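Local coordinates for alpha-1,3-glucanase (Streptomyces thermodiastaticus, PDB 7C7D), which probably cleaves the alpha-1,3-glucosidic linkages of alpha-1,3-glucans, as a thermostable glycoside hydrolase of family GH87, at residues A[208-212]-A[239-243]; A[216-221]-A[244-248]; A[264-268]-A[320-324]; A[270-276]-A[291-297]. One frame throughout, in Å; residues are numbered along the deposited sequence.

Interaction 1 of 4, residues A[208-212]-A[239-243]; sequences SVSVT and VVWIP
V211 and V240 meet methyl to methyl: CG1 of V211 lies 3.5 Å from CG1 of V240, closer than carbons usually pack, and the two side chains cross at about a right angle. The other methyl of V211 turns to proline. With chi1 at -64°, CG2 falls between the backbone N and carbonyl carbon of V211, which brings it within 3.8 Å of CD of P243. Replacing V211 by an alanine would remove both methyls and would probably leave a gap between V240 and the P243 ring. P243 also receives S210, whose OG stands 3.4 Å from CG of P243, and T212, whose OG1 and CG2 both approach that same CG. Beside P243, S210 OG and T212 OG1 share a hydrogen bond of 2.7 Å. S210 OG also lies near the plane of the W241 indole, at its edge, while S208 OG passes W241 CB and is held by P205 and Q204. Backbone bonds keep these groups in parallel register, V209 beside V240 and S210 beside W241: V209 N binds V239 O, W241 N binds V209 O at 2.8 Å and V211 N binds W241 O. Helix 225-234, which connects the two strands, covers V211 and V240 with A231, and strand 259-263 bonds to strand 238-242 through V240 and I242.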
loop_
_atom_site.group_PDB
_atom_site.type_symbol
_atom_site.label_atom_id
_atom_site.label_comp_id
_atom_site.label_asym_id
_atom_site.label_seq_id
_atom_site.Cartn_x
_atom_site.Cartn_y
_atom_site.Cartn_z
ATOM N N SER A 208 22.589 -24.557 -7.819
ATOM C CA SER A 208 21.146 -24.463 -7.693
ATOM C C SER A 208 20.456 -25.502 -8.577
ATOM O O SER A 208 21.026 -26.017 -9.544
ATOM C CB SER A 208 20.661 -23.055 -8.044
ATOM O OG SER A 208 21.044 -22.696 -9.356
ATOM N N VAL A 209 19.216 -25.816 -8.216
ATOM C CA VAL A 209 18.388 -26.776 -8.939
ATOM C C VAL A 209 17.379 -25.983 -9.755
ATOM O O VAL A 209 16.556 -25.256 -9.190
ATOM C CB VAL A 209 17.664 -27.722 -7.968
ATOM C CG1 VAL A 209 16.716 -28.647 -8.728
ATOM C CG2 VAL A 209 18.665 -28.514 -7.147
ATOM N N SER A 210 17.427 -26.119 -11.075
ATOM C CA SER A 210 16.519 -25.373 -11.938
ATOM C C SER A 210 15.158 -26.054 -12.013
ATOM O O SER A 210 15.068 -27.279 -12.143
ATOM C CB SER A 210 17.107 -25.258 -13.343
ATOM O OG SER A 210 16.171 -24.669 -14.230
ATOM N N VAL A 211 14.093 -25.245 -11.947
ATOM C CA VAL A 211 12.742 -25.784 -12.090
ATOM C C VAL A 211 12.536 -26.403 -13.465
ATOM O O VAL A 211 11.749 -27.344 -13.614
ATOM C CB VAL A 211 11.662 -24.725 -11.775
ATOM C CG1 VAL A 211 11.737 -24.295 -10.330
ATOM C CG2 VAL A 211 11.787 -23.528 -12.701
ATOM N N THR A 212 13.214 -25.886 -14.495
ATOM C CA THR A 212 13.043 -26.458 -15.827
ATOM C C THR A 212 13.663 -27.845 -15.925
ATOM O O THR A 212 13.203 -28.672 -16.720
ATOM C CB THR A 212 13.591 -25.519 -16.904
ATOM O OG1 THR A 212 14.963 -25.210 -16.632
ATOM C CG2 THR A 212 12.777 -24.233 -16.944
ATOM N N VAL A 239 19.235 -23.861 -3.170
ATOM C CA VAL A 239 18.628 -22.837 -4.008
ATOM C C VAL A 239 17.900 -23.510 -5.157
ATOM O O VAL A 239 18.475 -24.350 -5.859
ATOM C CB VAL A 239 19.685 -21.854 -4.546
ATOM C CG1 VAL A 239 19.044 -20.848 -5.497
ATOM C CG2 VAL A 239 20.395 -21.157 -3.395
ATOM N N VAL A 240 16.637 -23.140 -5.341
ATOM C CA VAL A 240 15.878 -23.463 -6.537
ATOM C C VAL A 240 15.956 -22.264 -7.470
ATOM O O VAL A 240 15.646 -21.133 -7.072
ATOM C CB VAL A 240 14.416 -23.786 -6.192
ATOM C CG1 VAL A 240 13.617 -23.943 -7.456
ATOM C CG2 VAL A 240 14.336 -25.045 -5.355
ATOM N N TRP A 241 16.356 -22.512 -8.709
ATOM C CA TRP A 241 16.533 -21.471 -9.709
ATOM C C TRP A 241 15.327 -21.455 -10.639
ATOM O O TRP A 241 14.889 -22.508 -11.118
ATOM C CB TRP A 241 17.797 -21.750 -10.517
ATOM C CG TRP A 241 18.017 -20.829 -11.668
ATOM C CD1 TRP A 241 18.024 -21.160 -12.993
ATOM C CD2 TRP A 241 18.288 -19.427 -11.603
ATOM N NE1 TRP A 241 18.281 -20.047 -13.758
ATOM C CE2 TRP A 241 18.445 -18.969 -12.929
ATOM C CE3 TRP A 241 18.406 -18.510 -10.554
ATOM C CZ2 TRP A 241 18.719 -17.636 -13.231
ATOM C CZ3 TRP A 241 18.686 -17.188 -10.856
ATOM C CH2 TRP A 241 18.837 -16.765 -12.184
ATOM N N ILE A 242 14.797 -20.261 -10.883
ATOM C CA ILE A 242 13.696 -20.060 -11.821
ATOM C C ILE A 242 14.255 -19.289 -13.011
ATOM O O ILE A 242 14.426 -18.063 -12.924
ATOM C CB ILE A 242 12.537 -19.282 -11.175
ATOM C CG1 ILE A 242 12.061 -19.942 -9.876
ATOM C CG2 ILE A 242 11.386 -19.149 -12.155
ATOM C CD1 ILE A 242 11.086 -19.073 -9.079
ATOM N N PRO A 243 14.559 -19.948 -14.126
ATOM C CA PRO A 243 15.099 -19.236 -15.297
ATOM C C PRO A 243 14.092 -18.240 -15.843
ATOM O O PRO A 243 12.889 -18.345 -15.563
ATOM C CB PRO A 243 15.348 -20.363 -16.313
ATOM C CG PRO A 243 15.360 -21.632 -15.522
ATOM C CD PRO A 243 14.449 -21.399 -14.353
#

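Interaction 2 of 4, residues A[216-221]-A[244-248]; sequences ADPTGQ and PGDYR
D246 N donates to P218 O at 2.9 Å, nearly straight (169°), and so fastens the loop 216-221 to strand 245-248. A water joins D217 O to R248 N. The apolar part is P218 on Y247. CA of P218 stands over the tyrosine face, 4.1 Å from the ring centroid, as a CH-pi contact, and CB of P218 lies 3.6 Å from OH of Y247, whose hydrogen bond goes to P243 O. P218 also passes close over G245, where a beta carbon would clash with P218 CB. At the far end, R248 is modelled in two conformers, so its grip on Q221 is tentative: in one of them a bend at chi3 (71°) turns the edge of the guanidinium to Q221 O, with R248 NH2 at 3.0 Å from that oxygen and R248 NE at a longer 3.3 Å. The loop is braced by D217: its OD1 accepts T219 OG1 at 2.6 Å, on the syn side, and T219 N at 2.9 Å, from well above the carboxylate plane. T219 OG1 in turn accepts from Q221 NE2. The pattern is an Asx turn combined with a type I beta turn from D217 to G220, with G220 itself at positive phi. It lays the loop that leads into helix 225-234 along strand 245-248, at one end of the parallel beta-helix.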
loop_
_atom_site.group_PDB
_atom_site.type_symbol
_atom_site.label_atom_id
_atom_site.label_comp_id
_atom_site.label_asym_id
_atom_site.label_seq_id
_atom_site.Cartn_x
_atom_site.Cartn_y
_atom_site.Cartn_z
ATOM N N ALA A 216 9.417 -27.979 -15.379
ATOM C CA ALA A 216 8.641 -26.750 -15.473
ATOM C C ALA A 216 8.639 -26.248 -16.909
ATOM O O ALA A 216 9.628 -26.386 -17.636
ATOM C CB ALA A 216 9.223 -25.677 -14.551
ATOM N N ASP A 217 7.509 -25.669 -17.321
ATOM C CA ASP A 217 7.341 -25.180 -18.681
ATOM C C ASP A 217 7.494 -23.667 -18.673
ATOM O O ASP A 217 6.562 -22.959 -18.266
ATOM C CB ASP A 217 5.961 -25.575 -19.212
ATOM C CG ASP A 217 5.643 -24.947 -20.562
ATOM O OD1 ASP A 217 6.562 -24.431 -21.233
ATOM O OD2 ASP A 217 4.457 -24.969 -20.948
ATOM N N PRO A 218 8.624 -23.122 -19.131
ATOM C CA PRO A 218 8.810 -21.667 -19.124
ATOM C C PRO A 218 8.056 -20.937 -20.224
ATOM O O PRO A 218 8.192 -19.715 -20.331
ATOM C CB PRO A 218 10.326 -21.519 -19.311
ATOM C CG PRO A 218 10.711 -22.716 -20.128
ATOM C CD PRO A 218 9.787 -23.834 -19.688
ATOM N N THR A 219 7.278 -21.640 -21.047
ATOM C CA THR A 219 6.392 -20.975 -21.990
ATOM C C THR A 219 5.027 -20.670 -21.389
ATOM O O THR A 219 4.220 -19.993 -22.034
ATOM C CB THR A 219 6.230 -21.804 -23.273
ATOM O OG1 THR A 219 5.418 -22.956 -23.008
ATOM C CG2 THR A 219 7.588 -22.251 -23.802
ATOM N N GLY A 220 4.753 -21.149 -20.178
ATOM C CA GLY A 220 3.512 -20.838 -19.501
ATOM C C GLY A 220 2.326 -21.676 -19.913
ATOM O O GLY A 220 1.202 -21.367 -19.499
ATOM N N GLN A 221 2.538 -22.727 -20.704
ATOM C CA GLN A 221 1.432 -23.534 -21.212
ATOM C C GLN A 221 1.015 -24.606 -20.211
ATOM O O GLN A 221 -0.148 -24.668 -19.797
ATOM C CB GLN A 221 1.826 -24.175 -22.547
ATOM C CG GLN A 221 2.055 -23.188 -23.682
ATOM C CD GLN A 221 2.636 -23.852 -24.920
ATOM O OE1 GLN A 221 1.917 -24.163 -25.869
ATOM N NE2 GLN A 221 3.948 -24.071 -24.912
ATOM N N PRO A 244 14.543 -17.265 -16.635
ATOM C CA PRO A 244 13.601 -16.369 -17.317
ATOM C C PRO A 244 12.525 -17.154 -18.055
ATOM O O PRO A 244 12.802 -18.161 -18.710
ATOM C CB PRO A 244 14.496 -15.599 -18.292
ATOM C CG PRO A 244 15.831 -15.579 -17.624
ATOM C CD PRO A 244 15.948 -16.894 -16.893
ATOM N N GLY A 245 11.293 -16.690 -17.944
ATOM C CA GLY A 245 10.180 -17.370 -18.571
ATOM C C GLY A 245 8.886 -17.025 -17.869
ATOM O O GLY A 245 8.845 -16.200 -16.956
ATOM N N ASP A 246 7.823 -17.682 -18.324
ATOM C CA ASP A 246 6.494 -17.555 -17.741
ATOM C C ASP A 246 6.058 -18.935 -17.278
ATOM O O ASP A 246 6.106 -19.893 -18.055
ATOM C CB ASP A 246 5.498 -17.020 -18.773
ATOM C CG ASP A 246 5.747 -15.565 -19.122
ATOM O OD1 ASP A 246 5.289 -14.672 -18.375
ATOM O OD2 ASP A 246 6.411 -15.310 -20.148
ATOM N N TYR A 247 5.640 -19.043 -16.021
ATOM C CA TYR A 247 5.338 -20.331 -15.412
ATOM C C TYR A 247 3.948 -20.288 -14.813
ATOM O O TYR A 247 3.688 -19.498 -13.904
ATOM C CB TYR A 247 6.337 -20.650 -14.300
ATOM C CG TYR A 247 7.762 -20.657 -14.764
ATOM C CD1 TYR A 247 8.510 -19.486 -14.803
ATOM C CD2 TYR A 247 8.365 -21.840 -15.170
ATOM C CE1 TYR A 247 9.819 -19.491 -15.238
ATOM C CE2 TYR A 247 9.671 -21.859 -15.603
ATOM C CZ TYR A 247 10.397 -20.681 -15.633
ATOM O OH TYR A 247 11.702 -20.710 -16.064
ATOM N N ARG A 248 3.063 -21.147 -15.294
ATOM C CA ARG A 248 1.741 -21.279 -14.700
ATOM C C ARG A 248 1.849 -22.161 -13.463
ATOM O O ARG A 248 2.358 -23.285 -13.543
ATOM C CB ARG A 248 0.777 -21.897 -15.711
ATOM C CG ARG A 248 -0.628 -22.134 -15.174
ATOM C CD ARG A 248 -1.648 -22.181 -16.304
ATOM N NE ARG A 248 -1.519 -23.389 -17.115
ATOM C CZ ARG A 248 -2.078 -24.556 -16.815
ATOM N NH1 ARG A 248 -2.812 -24.684 -15.716
ATOM N NH2 ARG A 248 -1.904 -25.601 -17.614
HETATM O O HOH W 1 4.323 -23.311 -16.785
#

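Interaction 3 of 4, residues A[264-268]-A[320-324]; sequences AGSWY and SGMWI
S266 and W323 are the nearest backbone pair, their CA atoms 5.6 Å apart, where the irregular loop 264-268 passes the start of strand 323-325 and two waters join the segments. One water accepts from S266 N at 2.9 Å and donates to G321 O at 2.8 Å. The other lies 2.8 Å from S266 OG and makes a weak bond to M322 O. A chi1 of 66° puts OG of S266 between its own backbone N and carbonyl carbon, and holds it near this second water and W323 CB. CB of S266 lies 3.6 Å from CB of W323 and also touches G321 O. S266 thus meets the other segment through waters at its N and OG and directly through CB. The arrangement belongs to the right-handed parallel beta-helix of the pectate-lyase-like domain: strand 323-325 is part of one of its coils and pairs with strand 292-294, while the loop 264-268 connects strands 259-263 and 269-272. Beyond the serine, two tryptophans meet obliquely. CZ2 of W267 comes to 3.8 Å from CZ3 of W323, the six-membered rings have centroids 5.4 Å apart, and their planes make 70°. W323 reaches this place with CG anti to its backbone N (chi1 -180°). R166, on strand 163-169, makes cation-pi contacts with both indoles and donates from NH2 to S266 O, tying the loop to a sheet of the N-terminal domain; W267 also rests on A111 and T113 of that sheet. NE1 of W323 hydrogen-bonds to Q325 OE1.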
loop_
_atom_site.group_PDB
_atom_site.type_symbol
_atom_site.label_atom_id
_atom_site.label_comp_id
_atom_site.label_asym_id
_atom_site.label_seq_id
_atom_site.Cartn_x
_atom_site.Cartn_y
_atom_site.Cartn_z
ATOM N N ALA A 264 15.648 -14.761 -11.936
ATOM C CA ALA A 264 16.643 -13.942 -12.614
ATOM C C ALA A 264 16.346 -12.455 -12.504
ATOM O O ALA A 264 17.068 -11.642 -13.101
ATOM C CB ALA A 264 16.720 -14.340 -14.092
ATOM N N GLY A 265 15.320 -12.087 -11.741
ATOM C CA GLY A 265 14.810 -10.733 -11.692
ATOM C C GLY A 265 13.319 -10.738 -11.950
ATOM O O GLY A 265 12.833 -11.510 -12.779
ATOM N N SER A 266 12.582 -9.880 -11.244
ATOM C CA SER A 266 11.128 -9.895 -11.325
ATOM C C SER A 266 10.586 -9.433 -12.673
ATOM O O SER A 266 9.377 -9.555 -12.900
ATOM C CB SER A 266 10.541 -9.046 -10.203
ATOM O OG SER A 266 10.885 -7.689 -10.401
ATOM N N TRP A 267 11.421 -8.896 -13.558
ATOM C CA TRP A 267 10.995 -8.583 -14.913
ATOM C C TRP A 267 11.277 -9.714 -15.890
ATOM O O TRP A 267 10.901 -9.608 -17.060
ATOM C CB TRP A 267 11.648 -7.283 -15.403
ATOM C CG TRP A 267 11.163 -6.071 -14.655
ATOM C CD1 TRP A 267 11.354 -5.792 -13.326
ATOM C CD2 TRP A 267 10.397 -4.981 -15.184
ATOM N NE1 TRP A 267 10.760 -4.595 -13.005
ATOM C CE2 TRP A 267 10.169 -4.076 -14.125
ATOM C CE3 TRP A 267 9.886 -4.677 -16.452
ATOM C CZ2 TRP A 267 9.459 -2.888 -14.295
ATOM C CZ3 TRP A 267 9.174 -3.491 -16.618
ATOM C CH2 TRP A 267 8.969 -2.613 -15.544
ATOM N N TYR A 268 11.904 -10.796 -15.436
ATOM C CA TYR A 268 12.312 -11.897 -16.306
ATOM C C TYR A 268 11.721 -13.239 -15.913
ATOM O O TYR A 268 11.297 -13.998 -16.790
ATOM C CB TYR A 268 13.841 -12.015 -16.321
ATOM C CG TYR A 268 14.531 -10.736 -16.705
ATOM C CD1 TYR A 268 14.521 -10.282 -18.017
ATOM C CD2 TYR A 268 15.181 -9.968 -15.751
ATOM C CE1 TYR A 268 15.152 -9.102 -18.369
ATOM C CE2 TYR A 268 15.809 -8.791 -16.092
ATOM C CZ TYR A 268 15.792 -8.362 -17.401
ATOM O OH TYR A 268 16.421 -7.183 -17.736
ATOM N N SER A 320 12.156 -10.788 -0.998
ATOM C CA SER A 320 12.837 -9.602 -1.503
ATOM C C SER A 320 12.927 -9.603 -3.024
ATOM O O SER A 320 13.000 -10.654 -3.662
ATOM C CB SER A 320 14.239 -9.469 -0.894
ATOM O OG SER A 320 15.050 -10.585 -1.224
ATOM N N GLY A 321 12.958 -8.398 -3.592
ATOM C CA GLY A 321 13.104 -8.242 -5.027
ATOM C C GLY A 321 11.938 -8.760 -5.836
ATOM O O GLY A 321 12.102 -9.047 -7.024
ATOM N N MET A 322 10.758 -8.876 -5.233
ATOM C CA MET A 322 9.603 -9.473 -5.886
ATOM C C MET A 322 8.718 -8.418 -6.529
ATOM O O MET A 322 8.688 -7.255 -6.119
ATOM C CB MET A 322 8.752 -10.246 -4.876
ATOM C CG MET A 322 9.505 -11.301 -4.084
ATOM S SD MET A 322 10.025 -12.740 -5.043
ATOM C CE MET A 322 8.443 -13.378 -5.592
ATOM N N TRP A 323 7.963 -8.859 -7.535
ATOM C CA TRP A 323 6.878 -8.088 -8.131
ATOM C C TRP A 323 5.610 -8.904 -7.927
ATOM O O TRP A 323 5.487 -9.999 -8.485
ATOM C CB TRP A 323 7.148 -7.910 -9.621
ATOM C CG TRP A 323 6.124 -7.130 -10.364
ATOM C CD1 TRP A 323 4.878 -7.548 -10.755
ATOM C CD2 TRP A 323 6.273 -5.796 -10.849
ATOM N NE1 TRP A 323 4.239 -6.537 -11.437
ATOM C CE2 TRP A 323 5.076 -5.454 -11.510
ATOM C CE3 TRP A 323 7.302 -4.848 -10.779
ATOM C CZ2 TRP A 323 4.888 -4.210 -12.113
ATOM C CZ3 TRP A 323 7.110 -3.614 -11.372
ATOM C CH2 TRP A 323 5.910 -3.305 -12.025
ATOM N N ILE A 324 4.682 -8.385 -7.123
ATOM C CA ILE A 324 3.473 -9.104 -6.727
ATOM C C ILE A 324 2.288 -8.296 -7.228
ATOM O O ILE A 324 2.185 -7.101 -6.923
ATOM C CB ILE A 324 3.401 -9.256 -5.200
ATOM C CG1 ILE A 324 4.666 -9.920 -4.651
ATOM C CG2 ILE A 324 2.135 -9.998 -4.781
ATOM C CD1 ILE A 324 4.967 -11.277 -5.220
HETATM O O HOH W 2 13.840 -8.440 -9.078
HETATM O O HOH W 3 10.405 -5.955 -8.277
#

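Interaction 4 of 4, residues A[270-276]-A[291-297]; sequences VVHSSHF and FAVIGEV
This is a buried pairing of neighbouring parallel strands, 270-272 with 292-294, in successive coils of the beta-helix, and it runs on into the loops where S274 meets E296. V270 stands beside A292 and V271 beside V293. V271 N donates to A292 O at 2.8 Å and I294 N to V271 O at 2.9 Å; S273 N reaches I294 O over a longer, bent bond. On the face with V271 and V293 the packing is aromatic and aliphatic. CG2 of V293 sits over the F276 ring, 4.2 Å from its centroid and 14° off the normal, as a CH-pi contact. F276 comes at F291 from the opposite direction, with CZ of F276 at 3.7 Å from CE2 of F291 and the rings oblique, and CG2 of V271 touches CD2 of F291. On the other face CG1 of V270 meets CD1 of I294. In the loops, chi1 of -61° sets S274 OG anti to its carbonyl carbon, and E296 N donates to it at 2.9 Å, almost straight. An alanine in place of S274 would remove that acceptor, and would probably leave E296 N without its mate and the loop at G295 freer to shift. A water lies 2.8 Å from H272 ND1 and within bonding distance of I294 O and E296 OE2; H272 NE2 is bonded to D246, and E296 OE1 forms a salt bridge with K144 and a hydrogen bond with Y145. V271, V293, F276 and F291 thus pack as a buried apolar cluster, while H272, on the face of the apolar V270 and I294, is linked through a water to E296.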
loop_
_atom_site.group_PDB
_atom_site.type_symbol
_atom_site.label_atom_id
_atom_site.label_comp_id
_atom_site.label_asym_id
_atom_site.label_seq_id
_atom_site.Cartn_x
_atom_site.Cartn_y
_atom_site.Cartn_z
ATOM N N VAL A 270 8.751 -14.988 -14.276
ATOM C CA VAL A 270 7.383 -14.567 -13.989
ATOM C C VAL A 270 6.525 -15.799 -13.726
ATOM O O VAL A 270 6.332 -16.630 -14.622
ATOM C CB VAL A 270 6.801 -13.713 -15.125
ATOM C CG1 VAL A 270 5.386 -13.280 -14.777
ATOM C CG2 VAL A 270 7.684 -12.495 -15.377
ATOM N N VAL A 271 6.019 -15.916 -12.503
ATOM C CA VAL A 271 5.070 -16.955 -12.119
ATOM C C VAL A 271 3.667 -16.383 -12.242
ATOM O O VAL A 271 3.385 -15.286 -11.735
ATOM C CB VAL A 271 5.338 -17.427 -10.680
ATOM C CG1 VAL A 271 4.153 -18.229 -10.142
ATOM C CG2 VAL A 271 6.644 -18.214 -10.590
ATOM N N HIS A 272 2.785 -17.129 -12.907
ATOM C CA HIS A 272 1.378 -16.771 -13.044
ATOM C C HIS A 272 0.602 -17.672 -12.094
ATOM O O HIS A 272 0.424 -18.864 -12.355
ATOM C CB HIS A 272 0.929 -16.929 -14.491
ATOM C CG HIS A 272 1.661 -16.022 -15.428
ATOM N ND1 HIS A 272 1.241 -14.739 -15.708
ATOM C CD2 HIS A 272 2.826 -16.189 -16.100
ATOM C CE1 HIS A 272 2.094 -14.169 -16.541
ATOM N NE2 HIS A 272 3.065 -15.027 -16.794
ATOM N N SER A 273 0.179 -17.105 -10.969
ATOM C CA SER A 273 -0.513 -17.873 -9.948
ATOM C C SER A 273 -1.392 -16.941 -9.141
ATOM O O SER A 273 -1.003 -15.804 -8.855
ATOM C CB SER A 273 0.486 -18.532 -8.998
ATOM O OG SER A 273 -0.185 -19.333 -8.049
ATOM N N SER A 274 -2.572 -17.439 -8.773
ATOM C CA SER A 274 -3.465 -16.752 -7.856
ATOM C C SER A 274 -3.530 -17.438 -6.498
ATOM O O SER A 274 -4.409 -17.119 -5.695
ATOM C CB SER A 274 -4.862 -16.626 -8.475
ATOM O OG SER A 274 -4.815 -15.882 -9.681
ATOM N N HIS A 275 -2.619 -18.373 -6.222
ATOM C CA HIS A 275 -2.639 -19.154 -4.989
ATOM C C HIS A 275 -1.271 -19.806 -4.846
ATOM O O HIS A 275 -1.139 -21.026 -4.973
ATOM C CB HIS A 275 -3.743 -20.215 -5.083
ATOM C CG HIS A 275 -4.027 -20.933 -3.801
ATOM N ND1 HIS A 275 -4.550 -22.206 -3.775
ATOM C CD2 HIS A 275 -3.892 -20.555 -2.507
ATOM C CE1 HIS A 275 -4.720 -22.586 -2.521
ATOM N NE2 HIS A 275 -4.330 -21.602 -1.731
ATOM N N PHE A 276 -0.237 -18.998 -4.615
ATOM C CA PHE A 276 1.129 -19.463 -4.833
ATOM C C PHE A 276 1.652 -20.314 -3.678
ATOM O O PHE A 276 1.987 -21.488 -3.867
ATOM C CB PHE A 276 2.047 -18.276 -5.139
ATOM C CG PHE A 276 3.470 -18.664 -5.403
ATOM C CD1 PHE A 276 3.799 -19.468 -6.483
ATOM C CD2 PHE A 276 4.477 -18.236 -4.561
ATOM C CE1 PHE A 276 5.114 -19.822 -6.725
ATOM C CE2 PHE A 276 5.793 -18.587 -4.793
ATOM C CZ PHE A 276 6.115 -19.383 -5.877
ATOM N N PHE A 291 11.735 -12.738 -8.307
ATOM C CA PHE A 291 10.796 -13.167 -9.337
ATOM C C PHE A 291 9.477 -12.427 -9.169
ATOM O O PHE A 291 9.274 -11.678 -8.211
ATOM C CB PHE A 291 10.649 -14.704 -9.489
ATOM C CG PHE A 291 10.084 -15.435 -8.285
ATOM C CD1 PHE A 291 10.880 -15.716 -7.182
ATOM C CD2 PHE A 291 8.780 -15.926 -8.305
ATOM C CE1 PHE A 291 10.375 -16.434 -6.102
ATOM C CE2 PHE A 291 8.273 -16.646 -7.231
ATOM C CZ PHE A 291 9.069 -16.908 -6.135
ATOM N N ALA A 292 8.589 -12.617 -10.137
ATOM C CA ALA A 292 7.260 -12.029 -10.093
ATOM C C ALA A 292 6.229 -13.117 -9.840
ATOM O O ALA A 292 6.372 -14.247 -10.320
ATOM C CB ALA A 292 6.938 -11.311 -11.404
ATOM N N VAL A 293 5.202 -12.780 -9.062
ATOM C CA VAL A 293 3.995 -13.596 -8.942
ATOM C C VAL A 293 2.834 -12.698 -9.321
ATOM O O VAL A 293 2.531 -11.726 -8.614
ATOM C CB VAL A 293 3.804 -14.201 -7.545
ATOM C CG1 VAL A 293 2.501 -14.988 -7.491
ATOM C CG2 VAL A 293 4.984 -15.090 -7.192
ATOM N N ILE A 294 2.214 -12.997 -10.458
ATOM C CA ILE A 294 1.142 -12.193 -11.024
ATOM C C ILE A 294 -0.063 -13.105 -11.196
ATOM O O ILE A 294 0.003 -14.102 -11.929
ATOM C CB ILE A 294 1.560 -11.545 -12.352
ATOM C CG1 ILE A 294 2.861 -10.750 -12.170
ATOM C CG2 ILE A 294 0.448 -10.665 -12.881
ATOM C CD1 ILE A 294 3.343 -10.060 -13.431
ATOM N N GLY A 295 -1.153 -12.779 -10.507
ATOM C CA GLY A 295 -2.347 -13.593 -10.532
ATOM C C GLY A 295 -3.329 -13.131 -11.587
ATOM O O GLY A 295 -3.018 -12.336 -12.477
ATOM N N GLU A 296 -4.545 -13.667 -11.482
ATOM C CA GLU A 296 -5.661 -13.297 -12.345
ATOM C C GLU A 296 -6.870 -12.918 -11.503
ATOM O O GLU A 296 -8.013 -13.079 -11.930
ATOM C CB GLU A 296 -5.996 -14.412 -13.336
ATOM C CG GLU A 296 -4.858 -14.732 -14.291
ATOM C CD GLU A 296 -4.549 -13.600 -15.265
ATOM O OE1 GLU A 296 -5.471 -12.824 -15.595
ATOM O OE2 GLU A 296 -3.383 -13.484 -15.705
ATOM N N VAL A 297 -6.626 -12.396 -10.306
ATOM C CA VAL A 297 -7.704 -12.080 -9.378
ATOM C C VAL A 297 -8.372 -10.785 -9.818
ATOM O O VAL A 297 -7.704 -9.760 -10.023
ATOM C CB VAL A 297 -7.164 -11.980 -7.942
ATOM C CG1 VAL A 297 -8.266 -11.551 -6.992
ATOM C CG2 VAL A 297 -6.565 -13.317 -7.513
HETATM O O HOH W 4 -1.257 -14.407 -14.379
#

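The four contacts lie side by side in the first coils of the beta-helix. Interactions 1 and 2, centres 13 Å apart, interlock along the chain and share the Y247 ring, which packs on I242 and V211. Interaction 2 passes into interaction 4 (centres 12 Å apart) through neighbouring strands: Y247 O lies 2.7 Å from H272 N, a probable hydrogen bond. Interaction 4 passes on to interaction 3, centres 11 Å apart, where W323 O and V293 N are 2.9 Å apart. F291 also joins interaction 4 to I242 of interaction 1. The calcium ligands E63, E65, S88, Q91 and D191 lie in other parts of the chain; the four contacts join strands and loops of the beta-helix.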